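Local coordinates for Swi5-dependent recombination DNA repair protein 1 (Schizosaccharomyces pombe, PDB 3VIQ) that works with Swi5 as an activator of Rad51-mediated strand exchange, serving DNA recombination repair and meiotic chromosome segregation, at residues A[51-56]-A[109-114]; A[77-80]-A[86-89]. One frame throughout, in Å; residues are numbered along the deposited sequence.

Interaction 1 (A[51-56]-A[109-114]); sequences AAQQAA and HLMSFD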
ATOM      1  N   ALA A  51       7.620   4.757 -16.046  1.00 48.56           N
ATOM      2  CA  ALA A  51       9.065   5.017 -15.823  1.00 48.44           C
ATOM      3  C   ALA A  51       9.799   3.794 -15.257  1.00 47.50           C
ATOM      4  O   ALA A  51      10.816   3.382 -15.801  1.00 50.19           O
ATOM      5  CB  ALA A  51       9.300   6.232 -14.949  1.00 45.97           C
ATOM      6  N   ALA A  52       9.291   3.220 -14.188  1.00 48.00           N
ATOM      7  CA  ALA A  52       9.911   2.036 -13.564  1.00 48.23           C
ATOM      8  C   ALA A  52      10.075   0.865 -14.527  1.00 49.20           C
ATOM      9  O   ALA A  52      11.129   0.263 -14.567  1.00 51.97           O
ATOM     10  CB  ALA A  52       9.129   1.606 -12.325  1.00 46.45           C
ATOM     11  N   GLN A  53       9.046   0.571 -15.316  1.00 50.44           N
ATOM     12  CA  GLN A  53       9.072  -0.492 -16.350  1.00 51.85           C
ATOM     13  C   GLN A  53      10.136  -0.286 -17.449  1.00 53.43           C
ATOM     14  O   GLN A  53      10.887  -1.218 -17.828  1.00 55.26           O
ATOM     15  CB  GLN A  53       7.671  -0.640 -16.996  1.00 51.56           C
ATOM     16  CG  GLN A  53       6.593  -1.128 -16.007  1.00 51.21           C
ATOM     17  CD  GLN A  53       5.172  -1.173 -16.561  1.00 51.24           C
ATOM     18  OE1 GLN A  53       4.905  -0.715 -17.662  1.00 51.77           O
ATOM     19  NE2 GLN A  53       4.250  -1.713 -15.769  1.00 51.09           N
ATOM     20  N   GLN A  54      10.158   0.914 -17.988  1.00 52.36           N
ATOM     21  CA  GLN A  54      11.151   1.316 -18.974  1.00 53.20           C
ATOM     22  C   GLN A  54      12.563   1.191 -18.381  1.00 52.74           C
ATOM     23  O   GLN A  54      13.452   0.577 -19.006  1.00 52.75           O
ATOM     24  CB  GLN A  54      10.852   2.765 -19.365  1.00 55.04           C
ATOM     25  CG  GLN A  54      11.470   3.277 -20.617  1.00 59.16           C
ATOM     26  CD  GLN A  54      11.049   4.733 -20.920  1.00 61.49           C
ATOM     27  OE1 GLN A  54      10.012   5.218 -20.445  1.00 60.41           O
ATOM     28  NE2 GLN A  54      11.872   5.428 -21.699  1.00 62.41           N
ATOM     29  N   ALA A  55      12.773   1.751 -17.173  1.00 50.71           N
ATOM     30  CA  ALA A  55      14.082   1.659 -16.505  1.00 49.90           C
ATOM     31  C   ALA A  55      14.440   0.207 -16.153  1.00 51.95           C
ATOM     32  O   ALA A  55      15.608  -0.193 -16.286  1.00 53.90           O
ATOM     33  CB  ALA A  55      14.129   2.538 -15.248  1.00 46.90           C
ATOM     34  N   ALA A  56      13.458  -0.576 -15.700  1.00 52.50           N
ATOM     35  CA  ALA A  56      13.690  -2.008 -15.440  1.00 54.60           C
ATOM     36  C   ALA A  56      14.191  -2.753 -16.688  1.00 55.64           C
ATOM     37  O   ALA A  56      15.091  -3.574 -16.590  1.00 57.51           O
ATOM     38  CB  ALA A  56      12.428  -2.696 -14.881  1.00 52.52           C
ATOM     39  N   HIS A 109       2.107  -7.223  -6.762  1.00 72.83           N
ATOM     40  CA  HIS A 109       0.858  -6.507  -7.041  1.00 74.88           C
ATOM     41  C   HIS A 109       1.053  -5.081  -7.571  1.00 73.06           C
ATOM     42  O   HIS A 109       0.141  -4.523  -8.167  1.00 75.61           O
ATOM     43  CB  HIS A 109      -0.059  -6.506  -5.797  1.00 78.56           C
ATOM     44  CG  HIS A 109       0.677  -6.438  -4.485  1.00 83.84           C
ATOM     45  ND1 HIS A 109       1.327  -7.528  -3.934  1.00 86.90           N
ATOM     46  CD2 HIS A 109       0.853  -5.416  -3.610  1.00 84.67           C
ATOM     47  CE1 HIS A 109       1.874  -7.178  -2.783  1.00 87.14           C
ATOM     48  NE2 HIS A 109       1.598  -5.902  -2.562  1.00 86.43           N
ATOM     49  N   LEU A 110       2.226  -4.494  -7.355  1.00 71.59           N
ATOM     50  CA  LEU A 110       2.518  -3.136  -7.837  1.00 68.56           C
ATOM     51  C   LEU A 110       2.865  -3.139  -9.339  1.00 68.49           C
ATOM     52  O   LEU A 110       2.324  -2.360 -10.141  1.00 65.77           O
ATOM     53  CB  LEU A 110       3.683  -2.555  -7.025  1.00 68.47           C
ATOM     54  CG  LEU A 110       4.048  -1.085  -7.215  1.00 67.07           C
ATOM     55  CD1 LEU A 110       2.866  -0.203  -6.885  1.00 68.70           C
ATOM     56  CD2 LEU A 110       5.214  -0.742  -6.337  1.00 67.57           C
ATOM     57  N   MET A 111       3.769  -4.046  -9.694  1.00 68.47           N
ATOM     58  CA  MET A 111       4.440  -4.070 -10.981  1.00 67.58           C
ATOM     59  C   MET A 111       4.826  -5.541 -11.203  1.00 66.74           C
ATOM     60  O   MET A 111       5.489  -6.128 -10.349  1.00 64.69           O
ATOM     61  CB  MET A 111       5.696  -3.207 -10.870  1.00 67.61           C
ATOM     62  CG  MET A 111       6.170  -2.503 -12.106  1.00 68.79           C
ATOM     63  SD  MET A 111       7.733  -1.651 -11.735  1.00 67.73           S
ATOM     64  CE  MET A 111       8.285  -1.366 -13.384  1.00 65.16           C
ATOM     65  N   SER A 112       4.388  -6.133 -12.310  1.00 65.00           N
ATOM     66  CA  SER A 112       4.749  -7.510 -12.628  1.00 67.09           C
ATOM     67  C   SER A 112       4.914  -7.714 -14.110  1.00 68.26           C
ATOM     68  O   SER A 112       4.252  -7.043 -14.910  1.00 67.68           O
ATOM     69  CB  SER A 112       3.691  -8.496 -12.127  1.00 65.80           C
ATOM     70  OG  SER A 112       3.883  -8.725 -10.758  1.00 68.07           O
ATOM     71  N   PHE A 113       5.797  -8.660 -14.447  1.00 70.50           N
ATOM     72  CA  PHE A 113       6.041  -9.075 -15.815  1.00 73.56           C
ATOM     73  C   PHE A 113       5.304 -10.392 -16.053  1.00 74.98           C
ATOM     74  O   PHE A 113       5.333 -11.299 -15.227  1.00 73.13           O
ATOM     75  CB  PHE A 113       7.545  -9.264 -16.067  1.00 73.95           C
ATOM     76  CG  PHE A 113       7.930  -9.273 -17.538  1.00 74.32           C
ATOM     77  CD1 PHE A 113       7.814  -8.125 -18.313  1.00 72.98           C
ATOM     78  CD2 PHE A 113       8.429 -10.434 -18.144  1.00 75.63           C
ATOM     79  CE1 PHE A 113       8.182  -8.135 -19.663  1.00 75.08           C
ATOM     80  CE2 PHE A 113       8.793 -10.447 -19.498  1.00 74.46           C
ATOM     81  CZ  PHE A 113       8.674  -9.295 -20.252  1.00 74.04           C
ATOM     82  N   ASP A 114       4.615 -10.462 -17.183  1.00 79.29           N
ATOM     83  CA  ASP A 114       4.017 -11.703 -17.649  1.00 81.98           C
ATOM     84  C   ASP A 114       5.124 -12.515 -18.326  1.00 81.92           C
ATOM     85  O   ASP A 114       5.414 -12.358 -19.517  1.00 81.46           O
ATOM     86  CB  ASP A 114       2.883 -11.397 -18.620  1.00 83.87           C
ATOM     87  CG  ASP A 114       2.178 -12.635 -19.106  1.00 85.54           C
ATOM     88  OD1 ASP A 114       2.724 -13.757 -18.975  1.00 85.53           O
ATOM     89  OD2 ASP A 114       1.062 -12.466 -19.638  1.00 87.68           O
TER
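M111 lays its thioether against A52 and Q53, neighbours on the helix, with SD 3.6 Å from CB of A52. The methionine chain carries the contact: it is extended beyond CG (chi2 -176°), a straight reach that carries SD from the 109-114 backbone to the helix surface. Its methyl CE points towards the backbone between A52 and Q53, but it is modelled too near those atoms to be credible, and its exact position is doubtful. Q53 lies along the other part of the methionine chain, at its CG. The CG of Q53 itself stands opposite the carbonyl carbon (chi1 -65°) and beside the backbone N, which brings the aliphatic part of the side chain obliquely past that of M111; CG of Q53 and CG of M111 are 4.2 Å apart. The contact joins helix 38-68, whose part here belongs to a predicted coiled coil, to the irregular segment leading into the short antiparallel strand pair 113-114 and 119-120 of this C-terminal domain. No hydrogen bond crosses between the segments. W120 on strand 119-120 touches M111, Q53 and A56, and S112 is linked to K121 by backbone hydrogen bonds. A52 is buried and also packs on I53 of the Swi5 chain, placing the M111 contact next to the subunit interface.

Interaction 2 (A[77-80]-A[86-89]); sequences FRIE and GQIQ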
ATOM      1  N   PHE A  77      18.703 -26.218  -2.397  1.00 63.92           N
ATOM      2  CA  PHE A  77      17.982 -26.708  -1.216  1.00 61.88           C
ATOM      3  C   PHE A  77      18.655 -27.934  -0.669  1.00 62.06           C
ATOM      4  O   PHE A  77      19.419 -28.595  -1.362  1.00 64.58           O
ATOM      5  CB  PHE A  77      16.507 -27.013  -1.508  1.00 62.16           C
ATOM      6  CG  PHE A  77      16.288 -27.952  -2.670  1.00 61.52           C
ATOM      7  CD1 PHE A  77      16.187 -29.319  -2.473  1.00 61.79           C
ATOM      8  CD2 PHE A  77      16.190 -27.468  -3.950  1.00 61.01           C
ATOM      9  CE1 PHE A  77      15.986 -30.167  -3.537  1.00 61.28           C
ATOM     10  CE2 PHE A  77      16.009 -28.329  -5.019  1.00 61.56           C
ATOM     11  CZ  PHE A  77      15.892 -29.668  -4.802  1.00 61.32           C
ATOM     12  N   ARG A  78      18.352 -28.255   0.576  1.00 61.27           N
ATOM     13  CA  ARG A  78      18.923 -29.421   1.224  1.00 62.44           C
ATOM     14  C   ARG A  78      18.104 -30.698   0.949  1.00 63.63           C
ATOM     15  O   ARG A  78      16.890 -30.668   0.931  1.00 66.25           O
ATOM     16  CB  ARG A  78      18.963 -29.143   2.706  1.00 62.54           C
ATOM     17  CG  ARG A  78      19.717 -30.115   3.527  1.00 63.46           C
ATOM     18  CD  ARG A  78      19.489 -29.804   5.002  1.00 65.40           C
ATOM     19  NE  ARG A  78      19.787 -30.980   5.792  1.00 66.83           N
ATOM     20  CZ  ARG A  78      19.212 -31.293   6.946  1.00 69.36           C
ATOM     21  NH1 ARG A  78      18.293 -30.505   7.474  1.00 67.01           N
ATOM     22  NH2 ARG A  78      19.562 -32.431   7.568  1.00 74.56           N
ATOM     23  N   ILE A  79      18.785 -31.817   0.763  1.00 64.03           N
ATOM     24  CA  ILE A  79      18.132 -33.091   0.535  1.00 67.09           C
ATOM     25  C   ILE A  79      17.739 -33.741   1.884  1.00 70.57           C
ATOM     26  O   ILE A  79      18.596 -33.991   2.744  1.00 70.05           O
ATOM     27  CB  ILE A  79      19.048 -34.036  -0.266  1.00 65.25           C
ATOM     28  CG1 ILE A  79      19.320 -33.463  -1.673  1.00 64.66           C
ATOM     29  CG2 ILE A  79      18.440 -35.424  -0.346  1.00 64.31           C
ATOM     30  CD1 ILE A  79      20.318 -34.306  -2.479  1.00 64.60           C
ATOM     31  N   GLU A  80      16.448 -34.029   2.049  1.00 73.40           N
ATOM     32  CA  GLU A  80      15.910 -34.452   3.345  1.00 76.07           C
ATOM     33  C   GLU A  80      15.689 -35.970   3.461  1.00 78.28           C
ATOM     34  O   GLU A  80      15.593 -36.472   4.585  1.00 80.07           O
ATOM     35  CB  GLU A  80      14.606 -33.705   3.657  1.00 76.77           C
ATOM     36  CG  GLU A  80      14.548 -32.229   3.179  1.00 79.13           C
ATOM     37  CD  GLU A  80      15.507 -31.264   3.910  1.00 81.99           C
ATOM     38  OE1 GLU A  80      16.158 -31.657   4.915  1.00 75.37           O
ATOM     39  OE2 GLU A  80      15.588 -30.085   3.466  1.00 85.60           O
ATOM     40  N   GLY A  86      21.205 -34.699   3.674  1.00 66.45           N
ATOM     41  CA  GLY A  86      22.223 -33.746   4.180  1.00 69.79           C
ATOM     42  C   GLY A  86      22.859 -32.856   3.108  1.00 70.36           C
ATOM     43  O   GLY A  86      23.066 -31.652   3.300  1.00 69.82           O
ATOM     44  N   GLN A  87      23.163 -33.458   1.968  1.00 69.90           N
ATOM     45  CA  GLN A  87      23.673 -32.729   0.823  1.00 70.49           C
ATOM     46  C   GLN A  87      22.709 -31.625   0.415  1.00 69.48           C
ATOM     47  O   GLN A  87      21.516 -31.684   0.730  1.00 67.17           O
ATOM     48  CB  GLN A  87      23.908 -33.705  -0.327  1.00 74.23           C
ATOM     49  CG  GLN A  87      24.162 -33.060  -1.671  1.00 75.56           C
ATOM     50  CD  GLN A  87      24.670 -34.043  -2.685  1.00 75.40           C
ATOM     51  OE1 GLN A  87      25.067 -35.158  -2.345  1.00 83.17           O
ATOM     52  NE2 GLN A  87      24.681 -33.635  -3.936  1.00 75.55           N
ATOM     53  N   ILE A  88      23.247 -30.590  -0.233  1.00 69.48           N
ATOM     54  CA  ILE A  88      22.457 -29.490  -0.790  1.00 66.76           C
ATOM     55  C   ILE A  88      22.326 -29.785  -2.288  1.00 67.41           C
ATOM     56  O   ILE A  88      23.291 -30.205  -2.923  1.00 68.52           O
ATOM     57  CB  ILE A  88      23.164 -28.134  -0.562  1.00 69.87           C
ATOM     58  CG1 ILE A  88      23.386 -27.896   0.945  1.00 71.76           C
ATOM     59  CG2 ILE A  88      22.370 -26.971  -1.152  1.00 66.11           C
ATOM     60  CD1 ILE A  88      24.606 -28.626   1.524  1.00 71.56           C
ATOM     61  N   GLN A  89      21.128 -29.619  -2.823  1.00 64.67           N
ATOM     62  CA  GLN A  89      20.830 -29.950  -4.203  1.00 66.23           C
ATOM     63  C   GLN A  89      20.862 -28.641  -4.938  1.00 67.22           C
ATOM     64  O   GLN A  89      20.194 -27.687  -4.521  1.00 66.77           O
ATOM     65  CB  GLN A  89      19.438 -30.588  -4.329  1.00 65.62           C
ATOM     66  CG  GLN A  89      19.037 -31.017  -5.736  1.00 67.53           C
ATOM     67  CD  GLN A  89      19.816 -32.223  -6.216  1.00 68.47           C
ATOM     68  OE1 GLN A  89      19.689 -33.325  -5.676  1.00 72.59           O
ATOM     69  NE2 GLN A  89      20.639 -32.022  -7.216  1.00 69.23           N
TER
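F77 and Q89 pair across an antiparallel beta hairpin, strand 73-78 against 88-93, with side chains on the same face. The tight part lies here. CB of Q89 sits over the F77 ring, 3.8 Å from its centroid and 22° off the ring normal, a CH-pi contact, while CG of Q89 reaches F77 CZ at 3.5 Å. F77 has its CG between backbone N and carbonyl carbon (chi1 54°), the turn that brings the ring over its neighbour. Two backbone hydrogen bonds join the same residues, F77 N to Q89 O at 3.0 Å and Q89 N to F77 O, whose modelled length is doubtful. Towards the loop the ladder goes on with I79 N to Q87 O at 2.7 Å, while I79 O accepts from G86 N at 2.9 Å; I79 thus faces two residues, as in a beta bulge. G86 adopts backbone angles at which a CB would press on the preceding carbonyl oxygen. I79 runs alongside Q87 and brings CD1 to 3.4 Å from OE1 of Q89. With an alanine here the branches beyond CB are gone, and Q87 and Q89 would probably lose the apolar surface beside them, leaving the Q89 amide freer to turn. The face with R78 and I88 is looser: both residues are exposed, and their side chains do not meet across the strands. There CG2 of I88 touches only backbone, F77 O at 3.4 Å. R78 stretches out past G86, and its NH1 lies 3.5 Å from E80 OE1, a salt bridge that probably acts through charge alone, since OE1 lies well out of the guanidinium plane.

From the N terminus the chain runs through helix 3-35 into helix 38-68, where 51-56 supplies the first half of interaction 1. Past that helix, strand 73-78 turns back into 88-93, and interaction 2 closes this hairpin over a loop of five residues. Helix 97-103 follows before 109-114 returns to helix 38-68 and closes the much larger loop of interaction 1, 52 residues long. Interaction 2 therefore lies wholly within that larger loop, and the two do not cross. They do not touch: their nearest atoms are about 23 Å apart. One ties the C-terminal part to helix 38-68, the other holds the distal end of the hairpin.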